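Local coordinates for protein fusolin (PDB 4OW5) that probably binds and oxidatively cleaves chitin as a lytic polysaccharide monooxygenase, enhances virulence, and crystallizes in vivo into viral spindles, at residues Y3-I8 with E137-A142; N67-L72 with F225-D230; L92-A97 with G110-G115; P133-F138 with R197-I202; S147-Y152 with V213-N218. One frame throughout, in Å; residues are numbered along the deposited sequence.

Interaction 1 of 5, residues Y3-I8 with E137-A142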
# COMPACT_ATOMS: atom_id res chain seq x y z
N TYR A 3 26.66 9.10 3.20
CA TYR A 3 25.28 8.66 3.31
C TYR A 3 24.71 8.31 1.92
O TYR A 3 25.26 8.72 0.89
CB TYR A 3 24.41 9.73 4.00
CG TYR A 3 24.65 11.15 3.52
CD1 TYR A 3 24.29 11.54 2.23
CD2 TYR A 3 25.35 12.07 4.30
CE1 TYR A 3 24.66 12.77 1.72
CE2 TYR A 3 25.65 13.35 3.83
CZ TYR A 3 25.33 13.68 2.53
OH TYR A 3 25.57 14.92 2.00
N ILE A 4 23.64 7.54 1.92
CA ILE A 4 22.93 7.16 0.69
C ILE A 4 22.18 8.40 0.22
O ILE A 4 21.44 8.96 1.03
CB ILE A 4 21.93 5.98 0.81
CG1 ILE A 4 22.37 4.85 1.75
CG2 ILE A 4 21.60 5.44 -0.59
CD1 ILE A 4 21.10 4.01 2.23
N THR A 5 22.37 8.81 -1.05
CA THR A 5 21.63 9.93 -1.63
C THR A 5 20.55 9.40 -2.54
O THR A 5 19.56 10.09 -2.73
CB THR A 5 22.50 10.94 -2.32
OG1 THR A 5 23.42 10.26 -3.16
CG2 THR A 5 23.18 11.84 -1.32
N PHE A 6 20.70 8.22 -3.10
CA PHE A 6 19.60 7.64 -3.90
C PHE A 6 19.56 6.14 -3.74
O PHE A 6 20.51 5.50 -4.16
CB PHE A 6 19.68 7.99 -5.40
CG PHE A 6 18.40 7.56 -6.07
CD1 PHE A 6 17.21 8.19 -5.78
CD2 PHE A 6 18.36 6.42 -6.87
CE1 PHE A 6 16.00 7.69 -6.23
CE2 PHE A 6 17.15 5.97 -7.42
CZ PHE A 6 15.98 6.63 -7.10
N PRO A 7 18.46 5.54 -3.19
CA PRO A 7 17.29 6.20 -2.56
C PRO A 7 17.76 6.91 -1.30
O PRO A 7 18.56 6.34 -0.57
CB PRO A 7 16.32 5.04 -2.24
CG PRO A 7 16.95 3.80 -2.71
CD PRO A 7 18.41 4.08 -3.05
N ILE A 8 17.28 8.11 -1.05
CA ILE A 8 17.77 8.95 0.06
C ILE A 8 17.70 8.20 1.39
O ILE A 8 16.68 7.56 1.70
CB ILE A 8 17.06 10.32 0.12
CG1 ILE A 8 17.81 11.27 1.06
CG2 ILE A 8 15.58 10.24 0.46
CD1 ILE A 8 17.33 12.77 1.00
N GLU A 137 23.13 5.59 -5.51
CA GLU A 137 24.12 6.65 -5.40
C GLU A 137 24.43 6.83 -3.92
O GLU A 137 23.52 7.06 -3.11
CB GLU A 137 23.66 7.97 -6.05
CG GLU A 137 24.80 8.98 -6.16
CD GLU A 137 24.42 10.38 -6.58
OE1 GLU A 137 23.57 10.99 -5.89
OE2 GLU A 137 25.03 10.91 -7.54
N PHE A 138 25.68 6.59 -3.56
CA PHE A 138 26.17 6.79 -2.21
C PHE A 138 27.15 7.97 -2.26
O PHE A 138 28.08 7.99 -3.08
CB PHE A 138 26.80 5.52 -1.66
CG PHE A 138 27.07 5.61 -0.18
CD1 PHE A 138 28.24 6.16 0.29
CD2 PHE A 138 26.13 5.17 0.75
CE1 PHE A 138 28.46 6.30 1.66
CE2 PHE A 138 26.39 5.25 2.11
CZ PHE A 138 27.55 5.84 2.56
N CYS A 139 26.90 8.95 -1.42
CA CYS A 139 27.60 10.23 -1.37
C CYS A 139 28.69 10.21 -0.30
O CYS A 139 28.38 10.33 0.89
CB CYS A 139 26.57 11.32 -1.10
SG CYS A 139 27.23 13.01 -1.09
N PRO A 140 29.99 10.11 -0.69
CA PRO A 140 31.04 10.15 0.33
C PRO A 140 31.42 11.59 0.62
O PRO A 140 31.81 12.31 -0.29
CB PRO A 140 32.19 9.39 -0.33
CG PRO A 140 32.03 9.70 -1.81
CD PRO A 140 30.56 9.98 -2.05
N THR A 141 31.24 12.04 1.86
CA THR A 141 31.66 13.39 2.22
C THR A 141 33.19 13.38 2.45
O THR A 141 33.82 14.43 2.35
CB THR A 141 30.87 13.90 3.41
OG1 THR A 141 31.12 13.09 4.54
CG2 THR A 141 29.38 13.93 3.13
N ALA A 142 33.76 12.21 2.82
CA ALA A 142 35.20 11.99 2.95
C ALA A 142 35.53 10.74 2.16
O ALA A 142 34.91 9.70 2.38
CB ALA A 142 35.61 11.81 4.39

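Interaction 2 of 5, residues N67-L72 with F225-D230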
# COMPACT_ATOMS: atom_id res chain seq x y z
N ASN A 67 26.29 11.89 8.05
CA ASN A 67 27.38 11.24 7.33
C ASN A 67 28.21 10.36 8.29
O ASN A 67 29.19 9.78 7.85
CB ASN A 67 28.24 12.31 6.64
CG ASN A 67 29.03 13.18 7.61
OD1 ASN A 67 28.79 13.18 8.83
ND2 ASN A 67 29.93 13.96 7.10
N GLU A 68 27.84 10.28 9.60
CA GLU A 68 28.57 9.49 10.58
C GLU A 68 27.64 8.50 11.32
O GLU A 68 27.70 8.34 12.53
CB GLU A 68 29.33 10.40 11.57
CG GLU A 68 30.48 9.68 12.26
CD GLU A 68 31.33 10.59 13.13
OE1 GLU A 68 32.46 10.94 12.71
OE2 GLU A 68 30.85 11.00 14.21
N TYR A 69 26.84 7.77 10.55
CA TYR A 69 26.01 6.70 11.09
C TYR A 69 26.88 5.49 10.98
O TYR A 69 26.79 4.72 10.01
CB TYR A 69 24.66 6.58 10.36
CG TYR A 69 23.60 7.47 10.96
CD1 TYR A 69 23.78 8.84 11.05
CD2 TYR A 69 22.40 6.94 11.41
CE1 TYR A 69 22.84 9.65 11.67
CE2 TYR A 69 21.41 7.75 11.95
CZ TYR A 69 21.65 9.10 12.12
OH TYR A 69 20.69 9.91 12.68
N ALA A 70 27.84 5.42 11.91
CA ALA A 70 28.93 4.47 11.87
C ALA A 70 29.14 3.70 13.14
O ALA A 70 28.74 4.12 14.23
CB ALA A 70 30.22 5.24 11.57
N ALA A 71 29.84 2.57 12.97
CA ALA A 71 30.25 1.65 14.03
C ALA A 71 31.61 1.08 13.69
O ALA A 71 31.93 0.85 12.51
CB ALA A 71 29.23 0.54 14.19
N LEU A 72 32.43 0.87 14.71
CA LEU A 72 33.80 0.37 14.53
C LEU A 72 33.81 -1.12 14.76
O LEU A 72 33.50 -1.57 15.85
CB LEU A 72 34.77 1.07 15.50
CG LEU A 72 34.74 2.59 15.47
CD1 LEU A 72 35.68 3.17 16.51
CD2 LEU A 72 35.05 3.13 14.07
N PHE A 225 29.87 2.35 7.83
CA PHE A 225 28.72 3.24 7.80
C PHE A 225 27.48 2.40 7.43
O PHE A 225 27.52 1.58 6.50
CB PHE A 225 28.92 4.39 6.83
CG PHE A 225 30.15 5.19 7.17
CD1 PHE A 225 31.40 4.76 6.78
CD2 PHE A 225 30.06 6.34 7.94
CE1 PHE A 225 32.55 5.45 7.18
CE2 PHE A 225 31.20 6.97 8.40
CZ PHE A 225 32.44 6.52 8.04
N TYR A 226 26.43 2.57 8.19
CA TYR A 226 25.19 1.82 8.06
C TYR A 226 24.01 2.78 7.91
O TYR A 226 23.79 3.61 8.78
CB TYR A 226 24.98 0.91 9.27
CG TYR A 226 26.12 -0.06 9.52
CD1 TYR A 226 26.00 -1.41 9.18
CD2 TYR A 226 27.30 0.35 10.13
CE1 TYR A 226 27.04 -2.31 9.43
CE2 TYR A 226 28.34 -0.54 10.38
CZ TYR A 226 28.22 -1.87 10.00
OH TYR A 226 29.29 -2.71 10.15
N ASN A 227 23.25 2.66 6.83
CA ASN A 227 22.08 3.53 6.59
C ASN A 227 20.87 2.76 6.13
O ASN A 227 20.98 1.92 5.23
CB ASN A 227 22.37 4.55 5.49
CG ASN A 227 23.32 5.68 5.73
OD1 ASN A 227 23.39 6.55 4.90
ND2 ASN A 227 23.97 5.82 6.87
N CYS A 228 19.69 3.14 6.66
CA CYS A 228 18.38 2.68 6.23
C CYS A 228 17.83 3.63 5.21
O CYS A 228 17.95 4.83 5.38
CB CYS A 228 17.42 2.58 7.42
SG CYS A 228 17.86 1.29 8.60
N ALA A 229 17.21 3.10 4.15
CA ALA A 229 16.51 3.89 3.14
C ALA A 229 15.11 3.30 2.98
O ALA A 229 14.97 2.10 2.76
CB ALA A 229 17.25 3.88 1.84
N ASP A 230 14.09 4.14 3.10
CA ASP A 230 12.68 3.76 2.98
C ASP A 230 12.24 3.89 1.51
O ASP A 230 12.50 4.90 0.86
CB ASP A 230 11.82 4.63 3.88
CG ASP A 230 12.25 4.54 5.34
OD1 ASP A 230 12.10 3.43 5.94
OD2 ASP A 230 12.76 5.56 5.88
O HOH W 1 25.94 8.05 7.58
O HOH W 2 31.61 -1.74 10.95

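Interaction 3 of 5, residues L92-A97 with G110-G115. With EDO (1,2-ethanediol), chain H.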
# COMPACT_ATOMS: atom_id res chain seq x y z
N LEU A 92 19.69 -0.81 14.21
CA LEU A 92 20.34 -0.86 12.91
C LEU A 92 20.30 0.47 12.16
O LEU A 92 21.29 0.79 11.50
CB LEU A 92 19.76 -1.97 12.03
CG LEU A 92 20.43 -3.35 12.16
CD1 LEU A 92 20.20 -3.94 13.54
CD2 LEU A 92 19.92 -4.30 11.08
N CYS A 93 19.19 1.24 12.20
CA CYS A 93 19.14 2.49 11.46
C CYS A 93 19.94 3.60 12.16
O CYS A 93 20.16 4.64 11.54
CB CYS A 93 17.70 2.92 11.21
SG CYS A 93 16.72 1.72 10.24
N ALA A 94 20.31 3.41 13.45
CA ALA A 94 21.17 4.31 14.21
C ALA A 94 22.64 3.88 14.14
O ALA A 94 23.47 4.52 14.78
CB ALA A 94 20.73 4.32 15.64
N ALA A 95 22.96 2.76 13.44
CA ALA A 95 24.28 2.12 13.44
C ALA A 95 24.73 1.83 14.89
O ALA A 95 25.91 1.97 15.24
CB ALA A 95 25.28 2.98 12.70
N HIS A 96 23.77 1.41 15.75
CA HIS A 96 24.00 1.06 17.14
C HIS A 96 24.65 2.21 17.96
O HIS A 96 25.43 1.95 18.87
CB HIS A 96 24.84 -0.25 17.26
CG HIS A 96 24.80 -0.88 18.62
ND1 HIS A 96 25.96 -1.06 19.38
CD2 HIS A 96 23.74 -1.28 19.35
CE1 HIS A 96 25.57 -1.60 20.53
NE2 HIS A 96 24.25 -1.75 20.57
N ALA A 97 24.30 3.45 17.67
CA ALA A 97 24.74 4.61 18.46
C ALA A 97 23.68 4.82 19.53
O ALA A 97 22.59 5.29 19.23
CB ALA A 97 24.88 5.81 17.57
N GLY A 110 16.58 7.52 17.81
CA GLY A 110 15.31 8.04 17.31
C GLY A 110 15.05 7.55 15.90
O GLY A 110 13.90 7.31 15.53
N MET A 111 16.12 7.28 15.13
CA MET A 111 15.98 6.80 13.75
C MET A 111 15.50 5.35 13.68
O MET A 111 15.14 4.91 12.59
CB MET A 111 17.31 6.98 12.99
CG MET A 111 17.68 8.48 12.80
SD MET A 111 16.44 9.37 11.81
CE MET A 111 16.86 11.09 12.16
N ASP A 112 15.39 4.63 14.81
CA ASP A 112 14.90 3.24 14.81
C ASP A 112 13.46 3.12 15.33
O ASP A 112 12.97 2.00 15.45
CB ASP A 112 15.83 2.34 15.61
CG ASP A 112 17.01 1.93 14.79
OD1 ASP A 112 16.83 1.06 13.85
OD2 ASP A 112 18.10 2.44 15.04
N VAL A 113 12.76 4.24 15.58
CA VAL A 113 11.37 4.12 15.96
C VAL A 113 10.59 3.63 14.72
O VAL A 113 11.01 3.85 13.60
CB VAL A 113 10.76 5.42 16.54
CG1 VAL A 113 11.51 5.91 17.77
CG2 VAL A 113 10.64 6.50 15.49
N SER A 114 9.46 2.99 14.94
CA SER A 114 8.62 2.50 13.87
C SER A 114 7.48 3.50 13.63
O SER A 114 7.16 4.31 14.50
CB SER A 114 8.09 1.10 14.20
OG SER A 114 7.41 1.05 15.43
N GLY A 115 6.97 3.49 12.43
CA GLY A 115 5.93 4.39 11.98
C GLY A 115 5.96 4.67 10.50
O GLY A 115 6.63 3.95 9.73
C1 EDO H . 14.10 0.74 12.18
O1 EDO H . 14.45 -0.13 13.20
C2 EDO H . 12.66 1.24 12.31
O2 EDO H . 12.25 1.50 10.99
O HOH W 3 16.83 -1.71 14.61

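Interaction 4 of 5, residues P133-F138 with R197-I202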
# COMPACT_ATOMS: atom_id res chain seq x y z
N PRO A 133 15.51 -2.49 -11.62
CA PRO A 133 16.87 -1.97 -11.38
C PRO A 133 16.84 -0.54 -10.86
O PRO A 133 16.11 0.28 -11.38
CB PRO A 133 17.51 -2.00 -12.75
CG PRO A 133 16.39 -1.86 -13.69
CD PRO A 133 15.22 -2.58 -13.06
N ILE A 134 17.60 -0.27 -9.80
CA ILE A 134 17.78 1.09 -9.34
C ILE A 134 19.27 1.37 -9.36
O ILE A 134 20.05 0.53 -8.91
CB ILE A 134 17.11 1.44 -7.99
CG1 ILE A 134 17.91 1.00 -6.77
CG2 ILE A 134 15.68 0.95 -7.96
CD1 ILE A 134 17.29 1.48 -5.42
N GLU A 135 19.65 2.56 -9.81
CA GLU A 135 21.04 2.92 -9.74
C GLU A 135 21.29 3.64 -8.41
O GLU A 135 20.98 4.80 -8.26
CB GLU A 135 21.48 3.75 -10.94
CG GLU A 135 22.98 3.95 -10.94
CD GLU A 135 23.45 4.95 -11.98
OE1 GLU A 135 23.00 6.12 -11.93
OE2 GLU A 135 24.35 4.59 -12.77
N PHE A 136 21.86 2.92 -7.47
CA PHE A 136 22.24 3.44 -6.17
C PHE A 136 23.26 4.53 -6.31
O PHE A 136 24.18 4.41 -7.12
CB PHE A 136 22.83 2.33 -5.26
CG PHE A 136 21.82 1.47 -4.57
CD1 PHE A 136 21.36 1.80 -3.31
CD2 PHE A 136 21.34 0.32 -5.17
CE1 PHE A 136 20.45 0.99 -2.65
CE2 PHE A 136 20.39 -0.48 -4.52
CZ PHE A 136 19.98 -0.16 -3.26
N GLU A 137 23.13 5.59 -5.51
CA GLU A 137 24.12 6.65 -5.40
C GLU A 137 24.43 6.83 -3.92
O GLU A 137 23.52 7.06 -3.11
CB GLU A 137 23.66 7.97 -6.05
CG GLU A 137 24.80 8.98 -6.16
CD GLU A 137 24.42 10.38 -6.58
OE1 GLU A 137 23.57 10.99 -5.89
OE2 GLU A 137 25.03 10.91 -7.54
N PHE A 138 25.68 6.59 -3.56
CA PHE A 138 26.17 6.79 -2.21
C PHE A 138 27.15 7.97 -2.26
O PHE A 138 28.08 7.99 -3.08
CB PHE A 138 26.80 5.52 -1.66
CG PHE A 138 27.07 5.61 -0.18
CD1 PHE A 138 28.24 6.16 0.29
CD2 PHE A 138 26.13 5.17 0.75
CE1 PHE A 138 28.46 6.30 1.66
CE2 PHE A 138 26.39 5.25 2.11
CZ PHE A 138 27.55 5.84 2.56
N ARG A 197 28.39 4.67 -7.35
CA ARG A 197 27.16 4.30 -8.06
C ARG A 197 27.18 2.89 -8.54
O ARG A 197 28.17 2.46 -9.10
CB ARG A 197 26.90 5.16 -9.29
CG ARG A 197 26.52 6.56 -9.07
CD ARG A 197 25.94 7.16 -10.35
NE ARG A 197 26.82 7.06 -11.52
CZ ARG A 197 27.64 8.01 -11.97
NH1 ARG A 197 27.73 9.17 -11.35
NH2 ARG A 197 28.37 7.80 -13.06
N THR A 198 26.05 2.19 -8.43
CA THR A 198 25.91 0.82 -8.92
C THR A 198 24.43 0.53 -9.18
O THR A 198 23.60 1.06 -8.47
CB THR A 198 26.51 -0.19 -7.90
OG1 THR A 198 26.70 -1.45 -8.53
CG2 THR A 198 25.67 -0.37 -6.64
N THR A 199 24.12 -0.34 -10.14
CA THR A 199 22.76 -0.80 -10.40
C THR A 199 22.58 -2.13 -9.73
O THR A 199 23.38 -3.05 -9.92
CB THR A 199 22.46 -0.87 -11.90
OG1 THR A 199 22.56 0.44 -12.43
CG2 THR A 199 21.04 -1.39 -12.19
N VAL A 200 21.47 -2.25 -8.98
CA VAL A 200 21.06 -3.48 -8.33
C VAL A 200 19.63 -3.70 -8.71
O VAL A 200 18.86 -2.73 -8.76
CB VAL A 200 21.21 -3.40 -6.78
CG1 VAL A 200 20.82 -4.72 -6.12
CG2 VAL A 200 22.62 -3.00 -6.41
N GLY A 201 19.28 -4.96 -9.00
CA GLY A 201 17.92 -5.35 -9.28
C GLY A 201 17.23 -5.47 -7.95
O GLY A 201 17.67 -6.22 -7.09
N ILE A 202 16.22 -4.66 -7.71
CA ILE A 202 15.48 -4.67 -6.44
C ILE A 202 14.28 -5.57 -6.56
O ILE A 202 13.44 -5.30 -7.42
CB ILE A 202 15.05 -3.23 -6.06
CG1 ILE A 202 16.27 -2.28 -6.03
CG2 ILE A 202 14.31 -3.22 -4.71
CD1 ILE A 202 17.36 -2.65 -5.01
O HOH W 4 27.54 4.64 -13.48
O HOH W 5 25.66 10.86 -10.02

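Interaction 5 of 5, residues S147-Y152 with V213-N218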
# COMPACT_ATOMS: atom_id res chain seq x y z
N SER A 147 37.57 -0.09 0.28
CA SER A 147 36.29 -0.30 0.93
C SER A 147 35.41 -1.19 0.10
O SER A 147 35.75 -1.55 -1.04
CB SER A 147 35.60 1.05 1.15
OG SER A 147 35.27 1.64 -0.09
N PHE A 148 34.29 -1.60 0.68
CA PHE A 148 33.30 -2.41 -0.02
C PHE A 148 31.91 -2.08 0.53
O PHE A 148 31.76 -1.49 1.60
CB PHE A 148 33.60 -3.92 0.12
CG PHE A 148 33.41 -4.53 1.49
CD1 PHE A 148 34.45 -4.58 2.39
CD2 PHE A 148 32.19 -5.11 1.85
CE1 PHE A 148 34.29 -5.19 3.64
CE2 PHE A 148 32.02 -5.66 3.12
CZ PHE A 148 33.10 -5.77 3.97
N PHE A 149 30.90 -2.50 -0.21
CA PHE A 149 29.51 -2.28 0.18
C PHE A 149 28.76 -3.57 0.30
O PHE A 149 29.09 -4.55 -0.36
CB PHE A 149 28.78 -1.43 -0.87
CG PHE A 149 29.12 0.03 -0.86
CD1 PHE A 149 30.28 0.49 -1.46
CD2 PHE A 149 28.25 0.95 -0.29
CE1 PHE A 149 30.59 1.84 -1.45
CE2 PHE A 149 28.56 2.30 -0.29
CZ PHE A 149 29.75 2.73 -0.83
N GLU A 150 27.74 -3.54 1.13
CA GLU A 150 26.74 -4.59 1.22
C GLU A 150 25.42 -3.91 1.20
O GLU A 150 25.27 -2.87 1.84
CB GLU A 150 26.89 -5.46 2.45
CG GLU A 150 28.19 -6.21 2.48
CD GLU A 150 28.34 -7.12 3.67
OE1 GLU A 150 27.89 -6.74 4.77
OE2 GLU A 150 28.95 -8.20 3.52
N ILE A 151 24.47 -4.43 0.42
CA ILE A 151 23.12 -3.87 0.35
C ILE A 151 22.17 -4.99 0.67
O ILE A 151 22.33 -6.11 0.16
CB ILE A 151 22.82 -3.21 -1.02
CG1 ILE A 151 23.91 -2.18 -1.40
CG2 ILE A 151 21.40 -2.59 -1.04
CD1 ILE A 151 23.70 -1.53 -2.79
N TYR A 152 21.20 -4.69 1.53
CA TYR A 152 20.17 -5.59 1.98
C TYR A 152 18.80 -5.04 1.73
O TYR A 152 18.62 -3.83 1.72
CB TYR A 152 20.29 -5.87 3.48
CG TYR A 152 21.62 -6.46 3.89
CD1 TYR A 152 21.75 -7.83 4.10
CD2 TYR A 152 22.73 -5.65 4.13
CE1 TYR A 152 22.96 -8.38 4.50
CE2 TYR A 152 23.94 -6.19 4.53
CZ TYR A 152 24.06 -7.57 4.69
OH TYR A 152 25.23 -8.15 5.09
N VAL A 213 22.10 -0.32 3.73
CA VAL A 213 23.40 -0.18 3.06
C VAL A 213 24.49 -0.07 4.10
O VAL A 213 24.45 0.80 4.99
CB VAL A 213 23.44 1.03 2.11
CG1 VAL A 213 24.82 1.19 1.46
CG2 VAL A 213 22.37 0.92 1.04
N ARG A 214 25.51 -0.91 3.93
CA ARG A 214 26.71 -0.96 4.72
C ARG A 214 27.89 -0.56 3.85
O ARG A 214 28.10 -1.18 2.81
CB ARG A 214 26.92 -2.36 5.25
CG ARG A 214 28.17 -2.47 6.12
CD ARG A 214 28.43 -3.90 6.48
NE ARG A 214 29.64 -4.05 7.28
CZ ARG A 214 30.37 -5.16 7.34
NH1 ARG A 214 30.03 -6.24 6.64
NH2 ARG A 214 31.45 -5.21 8.11
N TRP A 215 28.64 0.46 4.24
CA TRP A 215 29.85 0.91 3.54
C TRP A 215 30.98 0.63 4.51
O TRP A 215 31.08 1.28 5.55
CB TRP A 215 29.80 2.38 3.12
CG TRP A 215 31.08 2.86 2.48
CD1 TRP A 215 31.91 2.15 1.66
CD2 TRP A 215 31.63 4.17 2.58
NE1 TRP A 215 32.96 2.94 1.26
CE2 TRP A 215 32.82 4.18 1.81
CE3 TRP A 215 31.25 5.34 3.24
CZ2 TRP A 215 33.64 5.32 1.71
CZ3 TRP A 215 32.06 6.47 3.13
CH2 TRP A 215 33.24 6.45 2.39
N GLN A 216 31.74 -0.42 4.25
CA GLN A 216 32.76 -0.89 5.16
C GLN A 216 34.16 -0.60 4.65
O GLN A 216 34.51 -0.99 3.55
CB GLN A 216 32.59 -2.40 5.35
CG GLN A 216 33.63 -3.07 6.30
CD GLN A 216 33.61 -2.51 7.69
OE1 GLN A 216 32.57 -2.54 8.39
NE2 GLN A 216 34.75 -2.03 8.16
N ARG A 217 34.97 0.07 5.47
CA ARG A 217 36.37 0.32 5.17
C ARG A 217 37.16 -0.97 5.38
O ARG A 217 37.00 -1.65 6.39
CB ARG A 217 36.94 1.43 6.05
CG ARG A 217 36.26 2.76 5.84
CD ARG A 217 36.95 3.87 6.61
NE ARG A 217 38.30 4.12 6.11
CZ ARG A 217 39.15 5.00 6.63
NH1 ARG A 217 38.79 5.73 7.68
NH2 ARG A 217 40.35 5.16 6.09
N ASN A 218 38.01 -1.30 4.42
CA ASN A 218 38.90 -2.46 4.52
C ASN A 218 40.16 -2.06 5.24
O ASN A 218 41.17 -1.87 4.56
CB ASN A 218 39.28 -2.96 3.13
CG ASN A 218 38.26 -3.74 2.46
OD1 ASN A 218 37.51 -3.21 1.64
ND2 ASN A 218 38.27 -5.03 2.68

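Interaction 1 of 5, residues Y3-I8 with E137-A142
The F138 ring lies against the backbone at Y3 and I4, with Y3 O 3.6 Å above one face and over its centre. F138 CZ comes within 3.4 Å of Y3 N. The I4 side chain crosses F138 at about a right angle, CG1 sitting 3.9 Å from F138 CD2. Round the Y3 ring, C139 O covers one face and T5 CG2 stands in plane at the edge, while T141 CG2 approaches obliquely. C139 SG is also oblique, 4.7 Å from the Y3 centroid, in a sulfur-aromatic contact; this sulfur is disulfide-bonded to C189.

The strands join through a regular hydrogen-bonded pair, Y3 with C139, and then a classic beta bulge where T5 and F6 both face E137: E137 O accepts from both T5 N (2.9 Å) and F6 N (3.0 Å), which shifts the register by one residue, and E137 N donates to F6 O. The E137 chain is extended, and T5 OG1 donates to its OE1 over 2.8 Å, meeting the anti side of the oxygen 29° out of the carboxylate plane. Q188 N and S187 OG also hold this carboxylate. T5 CG2 presses tightly on C139 CB, at 3.4 Å.

Strand 2-6 is an outermost strand of the antiparallel sheet within this chain, beside 131-140. I4 faces strands 209-217 and 223-234 at V213 and A229, Y3 packs on helix 10-17, and F6 meets Y348 of the second subunit.

Interaction 2 of 5, residues N67-L72 with F225-D230
One direct hydrogen bond joins the pieces: Y226 N to Y69 O, 2.8 Å and nearly straight at 168°. Y69 centres an inverse gamma turn, which presents that carbonyl to the strand.

Water adds two bridges. One water accepts from Y69 N and from N227 ND2. The same ND2 gives its other hydrogen to Y226 O at 2.9 Å, lying above that carbonyl's plane; N227 OD1, meanwhile, takes I4 N and Q11 NE2. A second water links A71 O to Y226 OH.

Packing does the rest. A70 and F225 form a non-hydrogen-bonded antiparallel pair, with A70 CB 3.7 Å from F225 CE2. E68 CA lies at the edge of that ring, and N67 O approaches F225 CE2 obliquely at 3.5 Å. A71 CB touches Y226 CE2 at 4.1 Å.

The short strand 70-72 thus borders strand 223-234 next to the metal-binding site around H1, which holds no metal in this model. E68 OE1 bonds H1 NE2 and the F225 ring meets H1, consistent with the surroundings of a histidine brace in a lytic polysaccharide monooxygenase.

Interaction 3 of 5, residues L92-A97 with G110-G115
The long connection between helix 80-87 and strand 120-123 folds back on itself here, and the carboxylate of D112, at the end of a 3-10 turn, grips the backbone of C93 and A94. C93 N donates to D112 OD1 at 2.9 Å and 159°, meeting the syn lone pair of OD1, on the side of the other oxygen. A94 N reaches D112 OD2, also at 2.9 Å, but the bond is weak, bent to 125°. Each oxygen thus takes one of two successive N-H groups, which helps to set the rotation of the carboxylate.

OD1 carries more. An ethanediol molecule, probably from the crystallisation liquor, donates from its O1 to D112 OD1 at 2.7 Å, and a water 2.9 Å from OD1 also donates to it while accepting from L92 N. Three donors, one of them the additive, converge on OD1, consistent with a charged carboxylate. The ethanediol, which R10 NH1 and V165 N bind as well, brings its C1 to 3.4 Å from C93 SG.

C93 CB lies close to two oxygens, 3.3 Å from D112 OD1 and 3.5 Å from M111 O. The apolar contact proper, C93 CB to M111 CB, is a distant touch at 4.5 Å. The M111 chain bends at its second torsion (chi2 -62°) and leads away from C93.

That bend carries M111 onto M62 and F63 of helix 52-64. The C93–C228 disulfide ties the loop to strand 223-234, and V113 packs on helix 32-47 and on I239 of the second subunit.

Interaction 4 of 5, residues P133-F138 with R197-I202
E135 and R197 cross obliquely, their carboxylate and guanidinium planes 38° apart. The touching is done mainly by the arginine's aliphatic part, with R197 CD 3.5 Å from E135 OE1; the salt bridge, E135 OE2 to R197 NE, is long at 3.7 Å. A water in the guanidinium plane accepts from NE and donates to OE2. E135 OE1 has a stronger partner in R184, and R197 NH1 donates to Q182 O. On the other flank E137 runs alongside R197, pointing the same way, with the CG atoms of E137 and R197 4.2 Å apart; a second water joins E137 OE2, which is also bonded to S187 OG, to R197 NH1.

Beneath these polar side chains, I134 with V200 and F136 with T198 are hydrogen-bonded antiparallel pairs within one sheet of the fibronectin type III-like beta-sandwich. Their side chains turn into the sandwich. I202 comes at F136 from the opposite direction, its CD1 at the ring edge 3.8 Å from F136 CE2. V200 CG2 meets F136 CD2 obliquely, also at 3.8 Å. I134 CG1 touches I202 CG1 at 3.7 Å, while I134 CD1 lies over a face of the F136 ring. L211 and I151 of the facing sheet pack against F136. P133 CB rests on T199 CG2 at 3.6 Å, and R357 of the second subunit packs on both residues.

Interaction 5 of 5, residues S147-Y152 with V213-N218
F148 with Q216 and E150 with R214 are antiparallel hydrogen-bonded pairs between strand segments running at 167° to each other, and their four bonds, F148 N to Q216 O, Q216 N to F148 O, E150 N to R214 O and R214 N to E150 O, all measure 2.9 Å. On one face F149 and W215 form an offset stack: the F149 ring and the five-membered ring of W215 have centroids 4.3 Å apart and planes at 11°. Between the rings the closest atoms are F149 CZ and W215 CD1, 3.3 Å. The indole is pinned at its edge, where W215 NE1 donates in the ring plane to S147 OG at 3.0 Å; that hydroxyl also bonds E145. V213 CG1 sits at the edge of the F149 ring.

This aromatic face looks into the beta-sandwich of the monooxygenase fold, where F138 of the other sheet meets F149 edge-to-face and packs on W215. The other face carries the charged pair. Here E150 and R214 lie side by side, the arginine extended with CG anti to its N (chi1 -179°). R214 NH1 makes a salt bridge to E150 OE1 at 2.9 Å; the oxygen is in the guanidinium plane, but the nitrogen stands above the carboxylate plane. R214 NH2 bonds Q216 OE1 and Y77 O, which hold the guanidinium in place.

Q216 CB lies over the F148 ring in a CH-pi contact, 3.8 Å from its centroid, and N218 OD1 meets the ring's edge, 3.4 Å from F148 CD1. R217 packs against H144, which binds copper or zinc in another structure of this protein, though none is bound here.

Interactions 1 and 4 share E137 and F138 on strand 131-140 and make up much of one sheet. Interactions 2 and 5 belong to the facing sheet, where F225 O and W215 N lie 2.8 Å apart. The sheets meet in part at F138, whose CE1 is 3.3 Å from W215 CE3. Interactions 1 and 2 are stitched together where N227 OD1 reaches I4 N at 3.1 Å and, beside H1, where T141 OG1 reaches N67 ND2 at 3.0 Å. Interaction 5 approaches H144, the other histidine of the metal-binding site, empty here, from its own end. Interaction 3 lies apart from that site, joined to interaction 2 by the C93–C228 disulfide, their centres about 10 Å apart.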